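Local coordinates for protein pseudoalteromonas arctica PAMC 21717 (Pseudoalteromonas arctica, PDB 5YL7) that hydrolyses proteins as a cold-active, calcium-binding serine protease of the subtilase family, at residues 293-298 / 304-309; 308-313 / 327-332; 141-146 / 168-173; 36-41 / 148-153. All coordinates share one frame; numbering follows the deposited sequence.

Contact 1. Residues 293-298 / 304-309. With CA (calcium ion), chain F.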
loop_
_atom_site.group_PDB
_atom_site.type_symbol
_atom_site.label_atom_id
_atom_site.label_comp_id
_atom_site.label_asym_id
_atom_site.label_seq_id
_atom_site.Cartn_x
_atom_site.Cartn_y
_atom_site.Cartn_z
ATOM N N LEU A 293 4.039 -9.564 -8.317
ATOM C CA LEU A 293 5.089 -10.416 -8.903
ATOM C C LEU A 293 4.558 -11.814 -8.998
ATOM O O LEU A 293 4.747 -12.508 -10.049
ATOM C CB LEU A 293 6.373 -10.359 -8.119
ATOM C CG LEU A 293 6.971 -8.995 -7.887
ATOM C CD1 LEU A 293 8.327 -9.132 -7.182
ATOM C CD2 LEU A 293 7.098 -8.196 -9.174
ATOM N N ILE A 294 3.972 -12.338 -7.958
ATOM C CA ILE A 294 3.368 -13.657 -7.943
ATOM C C ILE A 294 2.378 -13.775 -9.007
ATOM O O ILE A 294 2.341 -14.851 -9.732
ATOM C CB ILE A 294 2.731 -13.964 -6.531
ATOM C CG1 ILE A 294 3.792 -14.130 -5.497
ATOM C CG2 ILE A 294 1.813 -15.146 -6.619
ATOM C CD1 ILE A 294 3.254 -13.978 -4.054
ATOM N N LYS A 295 1.476 -12.840 -9.226
ATOM C CA LYS A 295 0.418 -12.926 -10.243
ATOM C C LYS A 295 1.022 -12.902 -11.639
ATOM O O LYS A 295 0.420 -13.569 -12.507
ATOM C CB LYS A 295 -0.592 -11.790 -10.012
ATOM C CG LYS A 295 -1.835 -11.901 -10.836
ATOM C CD LYS A 295 -2.683 -13.077 -10.419
ATOM C CE LYS A 295 -4.049 -13.036 -11.077
ATOM N NZ LYS A 295 -4.906 -14.111 -10.768
ATOM N N GLN A 296 2.091 -12.226 -11.899
ATOM C CA GLN A 296 2.750 -12.340 -13.222
ATOM C C GLN A 296 3.222 -13.770 -13.427
ATOM O O GLN A 296 3.007 -14.365 -14.487
ATOM C CB GLN A 296 3.890 -11.411 -13.354
ATOM C CG GLN A 296 4.595 -11.515 -14.749
ATOM C CD GLN A 296 5.887 -10.826 -14.797
ATOM O OE1 GLN A 296 6.271 -9.979 -14.001
ATOM N NE2 GLN A 296 6.623 -11.035 -15.872
ATOM N N ALA A 297 3.858 -14.357 -12.446
ATOM C CA ALA A 297 4.430 -15.720 -12.565
ATOM C C ALA A 297 3.343 -16.737 -12.616
ATOM O O ALA A 297 3.525 -17.796 -13.277
ATOM C CB ALA A 297 5.364 -15.974 -11.423
ATOM N N LYS A 298 2.213 -16.586 -11.969
ATOM C CA LYS A 298 1.099 -17.526 -11.853
ATOM C C LYS A 298 -0.188 -16.753 -12.159
ATOM O O LYS A 298 -0.946 -16.378 -11.257
ATOM C CB LYS A 298 1.130 -18.110 -10.445
ATOM C CG LYS A 298 0.146 -19.288 -10.304
ATOM C CD LYS A 298 0.270 -19.866 -8.903
ATOM C CE LYS A 298 -0.793 -20.869 -8.485
ATOM N NZ LYS A 298 -0.850 -21.990 -9.485
ATOM N N ASP A 304 -6.540 -16.902 -2.251
ATOM C CA ASP A 304 -6.003 -17.758 -1.225
ATOM C C ASP A 304 -4.682 -18.338 -1.607
ATOM O O ASP A 304 -3.787 -18.454 -0.743
ATOM C CB ASP A 304 -7.011 -18.933 -0.961
ATOM C CG ASP A 304 -8.178 -18.470 -0.215
ATOM O OD1 ASP A 304 -8.236 -17.406 0.434
ATOM O OD2 ASP A 304 -9.166 -19.250 -0.146
ATOM N N GLU A 305 -4.434 -18.620 -2.878
ATOM C CA GLU A 305 -3.151 -19.148 -3.275
ATOM C C GLU A 305 -2.076 -18.075 -3.129
ATOM O O GLU A 305 -0.932 -18.344 -2.696
ATOM C CB GLU A 305 -3.124 -19.627 -4.715
ATOM C CG GLU A 305 -3.844 -20.949 -4.907
ATOM C CD GLU A 305 -4.075 -21.259 -6.339
ATOM O OE1 GLU A 305 -4.163 -20.483 -7.271
ATOM O OE2 GLU A 305 -4.262 -22.509 -6.511
ATOM N N ILE A 306 -2.366 -16.803 -3.462
ATOM C CA ILE A 306 -1.391 -15.724 -3.298
ATOM C C ILE A 306 -1.046 -15.510 -1.854
ATOM O O ILE A 306 0.142 -15.416 -1.492
ATOM C CB ILE A 306 -1.825 -14.442 -4.008
ATOM C CG1 ILE A 306 -2.057 -14.658 -5.484
ATOM C CG2 ILE A 306 -0.866 -13.317 -3.666
ATOM C CD1 ILE A 306 -2.653 -13.449 -6.211
ATOM N N GLU A 307 -2.052 -15.479 -0.987
ATOM C CA GLU A 307 -1.777 -15.363 0.452
ATOM C C GLU A 307 -0.882 -16.520 0.917
ATOM O O GLU A 307 0.040 -16.348 1.699
ATOM C CB GLU A 307 -3.072 -15.288 1.233
ATOM C CG GLU A 307 -2.864 -15.196 2.749
ATOM C CD GLU A 307 -4.045 -14.793 3.512
ATOM O OE1 GLU A 307 -5.183 -14.716 2.992
ATOM O OE2 GLU A 307 -3.895 -14.538 4.744
ATOM N N SER A 308 -1.245 -17.739 0.494
ATOM C CA SER A 308 -0.451 -18.927 0.901
ATOM C C SER A 308 0.968 -18.798 0.427
ATOM O O SER A 308 1.909 -19.111 1.211
ATOM C CB SER A 308 -1.129 -20.137 0.448
ATOM O OG SER A 308 -0.310 -21.274 0.913
ATOM N N ILE A 309 1.241 -18.409 -0.773
ATOM C CA ILE A 309 2.600 -18.261 -1.266
ATOM C C ILE A 309 3.330 -17.224 -0.475
ATOM O O ILE A 309 4.481 -17.452 -0.017
ATOM C CB ILE A 309 2.612 -17.930 -2.805
ATOM C CG1 ILE A 309 2.167 -19.133 -3.599
ATOM C CG2 ILE A 309 4.006 -17.501 -3.230
ATOM C CD1 ILE A 309 1.744 -18.823 -5.029
HETATM CA CA CA F . -5.076 -13.468 6.646
HETATM O O HOH W 1 -2.869 -23.657 -8.589
HETATM O O HOH W 2 -6.856 -14.471 5.159
HETATM O O HOH W 3 -4.257 -14.256 9.278
HETATM O O HOH W 4 -5.460 -15.563 7.712
HETATM O O HOH W 5 -5.132 -12.515 8.904
HETATM O O HOH W 6 -7.373 -12.587 7.263
#

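Contact 2. Residues 308-313 / 327-332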
loop_
_atom_site.group_PDB
_atom_site.type_symbol
_atom_site.label_atom_id
_atom_site.label_comp_id
_atom_site.label_asym_id
_atom_site.label_seq_id
_atom_site.Cartn_x
_atom_site.Cartn_y
_atom_site.Cartn_z
ATOM N N SER A 308 -1.245 -17.739 0.494
ATOM C CA SER A 308 -0.451 -18.927 0.901
ATOM C C SER A 308 0.968 -18.798 0.427
ATOM O O SER A 308 1.909 -19.111 1.211
ATOM C CB SER A 308 -1.129 -20.137 0.448
ATOM O OG SER A 308 -0.310 -21.274 0.913
ATOM N N ILE A 309 1.241 -18.409 -0.773
ATOM C CA ILE A 309 2.600 -18.261 -1.266
ATOM C C ILE A 309 3.330 -17.224 -0.475
ATOM O O ILE A 309 4.481 -17.452 -0.017
ATOM C CB ILE A 309 2.612 -17.930 -2.805
ATOM C CG1 ILE A 309 2.167 -19.133 -3.599
ATOM C CG2 ILE A 309 4.006 -17.501 -3.230
ATOM C CD1 ILE A 309 1.744 -18.823 -5.029
ATOM N N LEU A 310 2.729 -16.062 -0.209
ATOM C CA LEU A 310 3.370 -14.990 0.577
ATOM C C LEU A 310 3.739 -15.530 1.938
ATOM O O LEU A 310 4.855 -15.299 2.437
ATOM C CB LEU A 310 2.438 -13.826 0.746
ATOM C CG LEU A 310 2.258 -12.945 -0.509
ATOM C CD1 LEU A 310 1.031 -12.013 -0.322
ATOM C CD2 LEU A 310 3.488 -12.104 -0.840
ATOM N N LYS A 311 2.817 -16.208 2.629
ATOM C CA LYS A 311 3.008 -16.683 4.004
ATOM C C LYS A 311 4.008 -17.837 4.050
ATOM O O LYS A 311 4.758 -17.948 5.020
ATOM C CB LYS A 311 1.713 -17.124 4.616
ATOM C CG LYS A 311 0.738 -15.950 4.867
ATOM C CD LYS A 311 -0.592 -16.382 5.535
ATOM C CE LYS A 311 -0.316 -16.789 6.933
ATOM N NZ LYS A 311 -1.603 -16.812 7.706
ATOM N N SER A 312 4.001 -18.685 3.036
ATOM C CA SER A 312 4.790 -19.929 3.122
ATOM C C SER A 312 6.221 -19.739 2.740
ATOM O O SER A 312 7.019 -20.658 2.946
ATOM C CB SER A 312 4.144 -21.015 2.268
ATOM O OG SER A 312 2.788 -21.285 2.544
ATOM N N THR A 313 6.600 -18.620 2.133
ATOM C CA THR A 313 7.942 -18.364 1.621
ATOM C C THR A 313 8.697 -17.285 2.342
ATOM O O THR A 313 9.727 -16.834 1.883
ATOM C CB THR A 313 7.918 -18.082 0.099
ATOM O OG1 THR A 313 7.190 -16.864 -0.111
ATOM C CG2 THR A 313 7.275 -19.212 -0.669
ATOM N N GLY A 327 7.073 -14.533 9.029
ATOM C CA GLY A 327 8.419 -14.101 8.663
ATOM C C GLY A 327 8.343 -12.817 7.863
ATOM O O GLY A 327 7.232 -12.246 7.749
ATOM N N ILE A 328 9.473 -12.389 7.347
ATOM C CA ILE A 328 9.536 -11.230 6.440
ATOM C C ILE A 328 9.342 -11.740 5.026
ATOM O O ILE A 328 9.978 -12.705 4.589
ATOM C CB ILE A 328 10.864 -10.497 6.570
ATOM C CG1 ILE A 328 11.052 -9.963 7.995
ATOM C CG2 ILE A 328 11.029 -9.372 5.512
ATOM C CD1 ILE A 328 12.447 -9.525 8.334
ATOM N N VAL A 329 8.453 -11.108 4.267
ATOM C CA VAL A 329 8.247 -11.479 2.851
ATOM C C VAL A 329 9.578 -11.477 2.085
ATOM O O VAL A 329 10.344 -10.529 2.231
ATOM C CB VAL A 329 7.182 -10.534 2.214
ATOM C CG1 VAL A 329 7.158 -10.674 0.690
ATOM C CG2 VAL A 329 5.853 -10.808 2.833
ATOM N N ASP A 330 9.736 -12.562 1.344
ATOM C CA ASP A 330 10.953 -12.756 0.551
ATOM C C ASP A 330 10.523 -12.838 -0.878
ATOM O O ASP A 330 9.954 -13.800 -1.317
ATOM C CB ASP A 330 11.657 -14.043 1.038
ATOM C CG ASP A 330 12.847 -14.421 0.247
ATOM O OD1 ASP A 330 13.051 -13.940 -0.891
ATOM O OD2 ASP A 330 13.658 -15.292 0.743
ATOM N N ALA A 331 10.753 -11.712 -1.577
ATOM C CA ALA A 331 10.211 -11.632 -2.957
ATOM C C ALA A 331 10.749 -12.750 -3.827
ATOM O O ALA A 331 10.024 -13.292 -4.654
ATOM C CB ALA A 331 10.552 -10.313 -3.564
ATOM N N ALA A 332 12.034 -12.993 -3.735
ATOM C CA ALA A 332 12.652 -14.053 -4.604
ATOM C C ALA A 332 12.066 -15.407 -4.375
ATOM O O ALA A 332 11.690 -16.139 -5.324
ATOM C CB ALA A 332 14.136 -14.073 -4.430
HETATM O O HOH W 7 7.335 -14.338 1.202
HETATM O O HOH W 8 12.382 -17.352 2.195
#

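Contact 3. Residues 141-146 / 168-173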
loop_
_atom_site.group_PDB
_atom_site.type_symbol
_atom_site.label_atom_id
_atom_site.label_comp_id
_atom_site.label_asym_id
_atom_site.label_seq_id
_atom_site.Cartn_x
_atom_site.Cartn_y
_atom_site.Cartn_z
ATOM N N SER A 141 -17.986 3.445 4.360
ATOM C CA SER A 141 -18.772 3.087 3.255
ATOM C C SER A 141 -18.127 3.472 1.858
ATOM O O SER A 141 -18.303 2.768 0.876
ATOM C CB SER A 141 -20.230 3.629 3.331
ATOM O OG SER A 141 -20.138 4.944 3.586
ATOM N N ASP A 142 -17.399 4.608 1.886
ATOM C CA ASP A 142 -16.652 4.962 0.685
ATOM C C ASP A 142 -15.495 3.996 0.455
ATOM O O ASP A 142 -15.228 3.626 -0.710
ATOM C CB ASP A 142 -16.103 6.383 0.799
ATOM C CG ASP A 142 -17.177 7.487 0.775
ATOM O OD1 ASP A 142 -18.291 7.257 0.281
ATOM O OD2 ASP A 142 -16.765 8.628 1.096
ATOM N N ILE A 143 -14.787 3.639 1.477
ATOM C CA ILE A 143 -13.704 2.649 1.382
ATOM C C ILE A 143 -14.234 1.349 0.828
ATOM O O ILE A 143 -13.626 0.720 -0.056
ATOM C CB ILE A 143 -12.972 2.495 2.698
ATOM C CG1 ILE A 143 -12.346 3.843 3.095
ATOM C CG2 ILE A 143 -11.995 1.375 2.626
ATOM C CD1 ILE A 143 -11.951 3.935 4.545
ATOM N N ALA A 144 -15.369 0.906 1.346
ATOM C CA ALA A 144 -15.965 -0.373 0.898
ATOM C C ALA A 144 -16.371 -0.329 -0.528
ATOM O O ALA A 144 -16.100 -1.266 -1.302
ATOM C CB ALA A 144 -17.146 -0.719 1.805
ATOM N N ASP A 145 -16.980 0.762 -0.999
ATOM C CA ASP A 145 -17.287 0.900 -2.411
ATOM C C ASP A 145 -16.018 0.910 -3.295
ATOM O O ASP A 145 -15.976 0.409 -4.400
ATOM C CB ASP A 145 -18.176 2.095 -2.639
ATOM C CG ASP A 145 -19.593 1.885 -2.214
ATOM O OD1 ASP A 145 -20.014 0.698 -2.061
ATOM O OD2 ASP A 145 -20.325 2.895 -2.144
ATOM N N GLY A 146 -14.949 1.515 -2.717
ATOM C CA GLY A 146 -13.682 1.447 -3.389
ATOM C C GLY A 146 -13.133 0.035 -3.630
ATOM O O GLY A 146 -12.624 -0.281 -4.683
ATOM N N ILE A 168 -5.415 -5.494 -4.285
ATOM C CA ILE A 168 -5.803 -4.235 -3.596
ATOM C C ILE A 168 -4.808 -4.025 -2.507
ATOM O O ILE A 168 -4.498 -4.939 -1.706
ATOM C CB ILE A 168 -7.207 -4.333 -3.046
ATOM C CG1 ILE A 168 -8.245 -4.146 -4.205
ATOM C CG2 ILE A 168 -7.481 -3.390 -1.927
ATOM C CD1 ILE A 168 -9.622 -4.594 -3.830
ATOM N N ASN A 169 -4.331 -2.792 -2.380
ATOM C CA ASN A 169 -3.562 -2.311 -1.209
ATOM C C ASN A 169 -4.361 -1.327 -0.421
ATOM O O ASN A 169 -4.845 -0.319 -0.967
ATOM C CB ASN A 169 -2.228 -1.682 -1.683
ATOM C CG ASN A 169 -1.348 -1.327 -0.529
ATOM O OD1 ASN A 169 -0.547 -2.142 -0.076
ATOM N ND2 ASN A 169 -1.537 -0.098 0.043
ATOM N N MET A 170 -4.525 -1.572 0.873
ATOM C CA MET A 170 -5.172 -0.637 1.807
ATOM C C MET A 170 -4.208 -0.351 2.905
ATOM O O MET A 170 -4.102 -1.009 3.974
ATOM C CB MET A 170 -6.472 -1.193 2.442
ATOM C CG MET A 170 -7.605 -1.134 1.386
ATOM S SD MET A 170 -9.253 -1.411 2.154
ATOM C CE MET A 170 -8.873 -2.793 1.919
ATOM N N SER A 171 -3.527 0.797 2.784
ATOM C CA SER A 171 -2.596 1.355 3.802
ATOM C C SER A 171 -3.390 2.314 4.645
ATOM O O SER A 171 -3.180 3.551 4.608
ATOM C CB SER A 171 -1.453 2.023 3.092
ATOM O OG SER A 171 -0.557 1.082 2.571
ATOM N N LEU A 172 -4.372 1.834 5.369
ATOM C CA LEU A 172 -5.362 2.644 6.109
ATOM C C LEU A 172 -5.996 1.829 7.167
ATOM O O LEU A 172 -5.902 0.567 7.138
ATOM C CB LEU A 172 -6.389 3.259 5.110
ATOM C CG LEU A 172 -7.251 2.229 4.353
ATOM C CD1 LEU A 172 -8.410 1.648 5.203
ATOM C CD2 LEU A 172 -7.880 2.785 3.090
ATOM N N GLY A 173 -6.599 2.466 8.124
ATOM C CA GLY A 173 -7.380 1.725 9.116
ATOM C C GLY A 173 -7.794 2.552 10.286
ATOM O O GLY A 173 -7.635 3.781 10.315
#

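Contact 4. Residues 36-41 / 148-153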
loop_
_atom_site.group_PDB
_atom_site.type_symbol
_atom_site.label_atom_id
_atom_site.label_comp_id
_atom_site.label_asym_id
_atom_site.label_seq_id
_atom_site.Cartn_x
_atom_site.Cartn_y
_atom_site.Cartn_z
ATOM N N VAL A 36 -2.410 -5.523 -12.382
ATOM C CA VAL A 36 -3.001 -4.274 -11.934
ATOM C C VAL A 36 -3.154 -4.293 -10.411
ATOM O O VAL A 36 -3.726 -5.246 -9.857
ATOM C CB VAL A 36 -4.353 -4.021 -12.618
ATOM C CG1 VAL A 36 -5.035 -2.780 -12.077
ATOM C CG2 VAL A 36 -4.159 -3.886 -14.114
ATOM N N VAL A 37 -2.639 -3.241 -9.783
ATOM C CA VAL A 37 -2.770 -3.029 -8.343
ATOM C C VAL A 37 -3.589 -1.832 -8.087
ATOM O O VAL A 37 -3.234 -0.730 -8.519
ATOM C CB VAL A 37 -1.369 -2.936 -7.637
ATOM C CG1 VAL A 37 -1.545 -2.768 -6.130
ATOM C CG2 VAL A 37 -0.474 -4.116 -7.978
ATOM N N ALA A 38 -4.694 -1.958 -7.336
ATOM C CA ALA A 38 -5.486 -0.794 -6.902
ATOM C C ALA A 38 -4.948 -0.315 -5.566
ATOM O O ALA A 38 -4.821 -1.109 -4.631
ATOM C CB ALA A 38 -6.953 -1.156 -6.883
ATOM N N VAL A 39 -4.674 0.964 -5.470
ATOM C CA VAL A 39 -4.166 1.598 -4.239
ATOM C C VAL A 39 -5.279 2.453 -3.694
ATOM O O VAL A 39 -5.655 3.469 -4.321
ATOM C CB VAL A 39 -2.895 2.390 -4.503
ATOM C CG1 VAL A 39 -2.536 3.233 -3.333
ATOM C CG2 VAL A 39 -1.784 1.469 -4.899
ATOM N N LEU A 40 -5.887 2.028 -2.578
ATOM C CA LEU A 40 -7.031 2.712 -1.961
ATOM C C LEU A 40 -6.491 3.621 -0.911
ATOM O O LEU A 40 -5.996 3.124 0.113
ATOM C CB LEU A 40 -8.009 1.683 -1.376
ATOM C CG LEU A 40 -9.025 1.093 -2.344
ATOM C CD1 LEU A 40 -8.352 0.330 -3.473
ATOM C CD2 LEU A 40 -9.957 0.140 -1.595
ATOM N N ASP A 41 -6.484 4.932 -1.135
ATOM C CA ASP A 41 -5.659 5.826 -0.342
ATOM C C ASP A 41 -6.144 7.229 -0.527
ATOM O O ASP A 41 -7.335 7.496 -0.872
ATOM C CB ASP A 41 -4.164 5.557 -0.685
ATOM C CG ASP A 41 -3.275 5.754 0.432
ATOM O OD1 ASP A 41 -3.150 6.891 0.933
ATOM O OD2 ASP A 41 -2.562 4.823 0.848
ATOM N N ILE A 148 -14.969 -2.704 -3.681
ATOM C CA ILE A 148 -15.844 -3.362 -4.705
ATOM C C ILE A 148 -15.449 -2.945 -6.123
ATOM O O ILE A 148 -15.180 -3.794 -6.988
ATOM C CB ILE A 148 -17.316 -3.015 -4.405
ATOM C CG1 ILE A 148 -17.752 -3.640 -3.089
ATOM C CG2 ILE A 148 -18.217 -3.492 -5.587
ATOM C CD1 ILE A 148 -18.996 -3.015 -2.543
ATOM N N TRP A 149 -15.396 -1.618 -6.317
ATOM C CA TRP A 149 -15.111 -1.120 -7.682
ATOM C C TRP A 149 -13.733 -1.549 -8.173
ATOM O O TRP A 149 -13.511 -1.853 -9.333
ATOM C CB TRP A 149 -15.300 0.419 -7.688
ATOM C CG TRP A 149 -15.123 1.047 -9.041
ATOM C CD1 TRP A 149 -16.099 1.162 -10.038
ATOM C CD2 TRP A 149 -13.933 1.608 -9.598
ATOM N NE1 TRP A 149 -15.539 1.793 -11.102
ATOM C CE2 TRP A 149 -14.222 2.046 -10.912
ATOM C CE3 TRP A 149 -12.632 1.759 -9.135
ATOM C CZ2 TRP A 149 -13.289 2.674 -11.701
ATOM C CZ3 TRP A 149 -11.716 2.343 -9.982
ATOM C CH2 TRP A 149 -12.049 2.780 -11.251
ATOM N N ALA A 150 -12.739 -1.469 -7.269
ATOM C CA ALA A 150 -11.371 -1.785 -7.611
ATOM C C ALA A 150 -11.265 -3.187 -8.153
ATOM O O ALA A 150 -10.450 -3.475 -9.040
ATOM C CB ALA A 150 -10.487 -1.708 -6.418
ATOM N N SER A 151 -12.099 -4.105 -7.614
ATOM C CA SER A 151 -12.108 -5.496 -8.032
ATOM C C SER A 151 -12.870 -5.757 -9.329
ATOM O O SER A 151 -12.884 -6.943 -9.760
ATOM C CB SER A 151 -12.647 -6.361 -6.926
ATOM O OG SER A 151 -14.059 -6.354 -6.828
ATOM N N GLY A 152 -13.565 -4.759 -9.839
ATOM C CA GLY A 152 -14.404 -4.943 -11.033
ATOM C C GLY A 152 -15.800 -5.183 -10.656
ATOM O O GLY A 152 -16.638 -5.580 -11.557
ATOM N N GLY A 153 -16.221 -5.001 -9.438
ATOM C CA GLY A 153 -17.607 -5.067 -9.096
ATOM C C GLY A 153 -18.321 -3.785 -9.358
ATOM O O GLY A 153 -17.745 -2.732 -9.566
#

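Contact 1. Residues 293-298 / 304-309
Ile294 sets its side chain against Ile306 and Ile309, which stand one turn apart on helix 303-312. Its CD1 meets the CG2 branch of Ile309 at 3.7 Å. In return, CD1 of Ile309 comes within 4.0 Å of CG2 of Ile294, as the two side chains slide past each other in opposite directions. Ile306 meets the same methyl, its CG1 lying 4.1 Å from Ile294 CG2, with the two side chains crossing obliquely. In Ile294, CG1 stands anti to the carbonyl carbon (chi1 -69°) and CG2 anti to the backbone N, which carries CD1 to Ile309 and CG2 to Ile306. With an alanine here, Ile309 CG2 and Ile306 CG1 would probably each lose a methyl partner, leaving a gap between the helices. Helices 280-297 and 303-312, linked by a short loop, pack in the C-terminal part of the subtilase fold, the segments 293-297 and 304-309 running at 118°; helix 331-338 also packs on Ile294. Nearer the solvent, Lys298, the first residue past its helix, passes Glu305 at about a right angle, CE 3.6 Å from OE1. A bend at chi4 (55°) leaves NZ 4.3 Å from Glu305 OE1, beyond a salt bridge, and one water links NZ to OE2 instead. Glu305 OE1 accepts from Thr302 N. Lys295 lays its CD near CD1 of Ile306, while its NZ bonds to Ala301 O and Pro299 O. Turned away from helix 280-297, Glu307 binds calcium through OE2 at 2.5 Å, alongside Val218 O, Asp241 and waters.

Contact 2. Residues 308-313 / 327-332
Leu310 and Val329 make the apolar part of this contact, CD2 of the leucine lying 4.2 Å from CG1 of the valine. Leu310 also packs on Val290 and Ile294 of helix 280-297, so Val329 adds to a larger buried cluster. Beside it, the CB of Asp330 rests 3.5 Å from the carbonyl O of Thr313. The polar contacts across the gap run through two waters. One water donates to Leu310 O and to Thr313 OG1 and accepts from Asp330 N, all three within 3.0 Å, tying the C-terminal end of one helix to the backbone just before the next. The other donates to Thr313 O and, at 2.8 Å, to Asp330 OD2. These bridges lie where helix 303-312 ends and the C-terminal helix 331-338 of the subtilase fold begins. Asp330 is the N-cap of that second helix: its CG stands anti to the backbone N (chi1 175°), and OD1 accepts from Ala333 N as well as from Asn22 ND2. This divides the carboxylate's work, one oxygen holding the helix start and the other the water. At the end of the first helix, side-chain hydroxyls fold back on the last turn. Thr313, just past the helix, has its OG1 placed by a chi1 of 65° and donates from it to Ile309 O at 2.8 Å, tilted 30° from the carbonyl plane; the same OG1 takes a bond from the shared water. Ser312 OG and Ser312 N both grip Ser308 O, from opposite faces of its plane.

Contact 3. Residues 141-146 / 168-173
By analogy with other subtilisins, Ile143, Met170 and Leu172 belong to the hydrophobic region around the S4 subsite, where helix 140-150 faces the substrate-binding segment that follows strand 167-170. The match is consistent with the bound peptide, which is hydrogen-bonded by the backbone of Gly173 and has a modified side chain resting on Ile143. All three side chains are buried, and no hydrogen bond links the two segments. Ile143 is the element that reaches across, its two arms meeting different partners: the CG2 methyl lies 3.9 Å from SD of Met170, and the CG1 arm goes to Leu172. The division follows from chi1 (-61°), which sets CG2 anti to the backbone N and CG1 anti to the carbonyl carbon. Met170 sends its sulfur out from the end of the central parallel sheet and bends at chi3 (-86°); it also packs on Ile147 of the same helix. Ser171 is the centre of an inverse gamma turn, across which Leu172 N makes a weak bond to Met170 O. This turn carries the chain from the strand into the peptide-binding segment, with Ser171 OG bonded to the backbone O of Ser281, probably the catalytic serine. Elsewhere on the helix, Asp142 and Asp145 both form salt bridges with Arg73. Leu172, just beyond the turn, meets the second arm of Ile143 in a looser touch than that at the sulfur, methyl to methyl, with Leu172 CD1 4.3 Å from Ile143 CD1.

Contact 4. Residues 36-41 / 148-153
Strand 36-41 and the end of helix 140-150 come close at Ala38 and Ala150, whose CA atoms are 6.0 Å apart with both CB atoms directed at the opposing segment. The two methyls touch, Ala38 CB to Ala150 CB at 3.6 Å, the alanine of the helix coming in at a slant. Two such small residues let the helix lie close on the strand. Leu40, two residues along on the same strand face, adds its CD1 at 4.2 Å from Ala150 CB. Ile168 of the adjacent strand also packs on Ala150. Just past this point the helix is closed by a Schellman motif, in which Gly152 takes a positive phi, Gly153 N bonds to Ile148 O at 2.9 Å and Gly152 N to Trp149 O. Ile148 O takes a second bond from Ser151 OG, 2.8 Å away, the two donors coming from opposite faces of its plane. Strand 36-41 leads to Asp41, probably the aspartate of the Ser-His-Asp triad and bonded to His100. The helix joins strands 126-131 and 167-170 and covers strand 36-41 between them, a beta-alpha-beta crossover of the parallel sheet of the subtilase fold.

How the contacts relate
The contacts fall into two pairs. Contacts 1 and 2 share Ser308 and Ile309 on helix 303-312, their centres 10 Å apart, and join where Ile294 CD1 touches Leu310 CD2 at 3.7 Å. Contacts 3 and 4, with centres 9 Å apart, use helix 140-150 and neighbouring strands of the parallel sheet: Asn169 N lies 2.9 Å from Ala38 O and Asn169 O 3.0 Å from Leu40 N, both probable hydrogen bonds. This second pair borders the probable active site, Ser171 CB packing 3.8 Å from Asp41 OD2. Contacts 1 and 2 do not touch contacts 3 and 4; contacts 1 and 4 approach to about 7 Å between nearest atoms. Contact 1 instead carries a calcium ligand, Glu307.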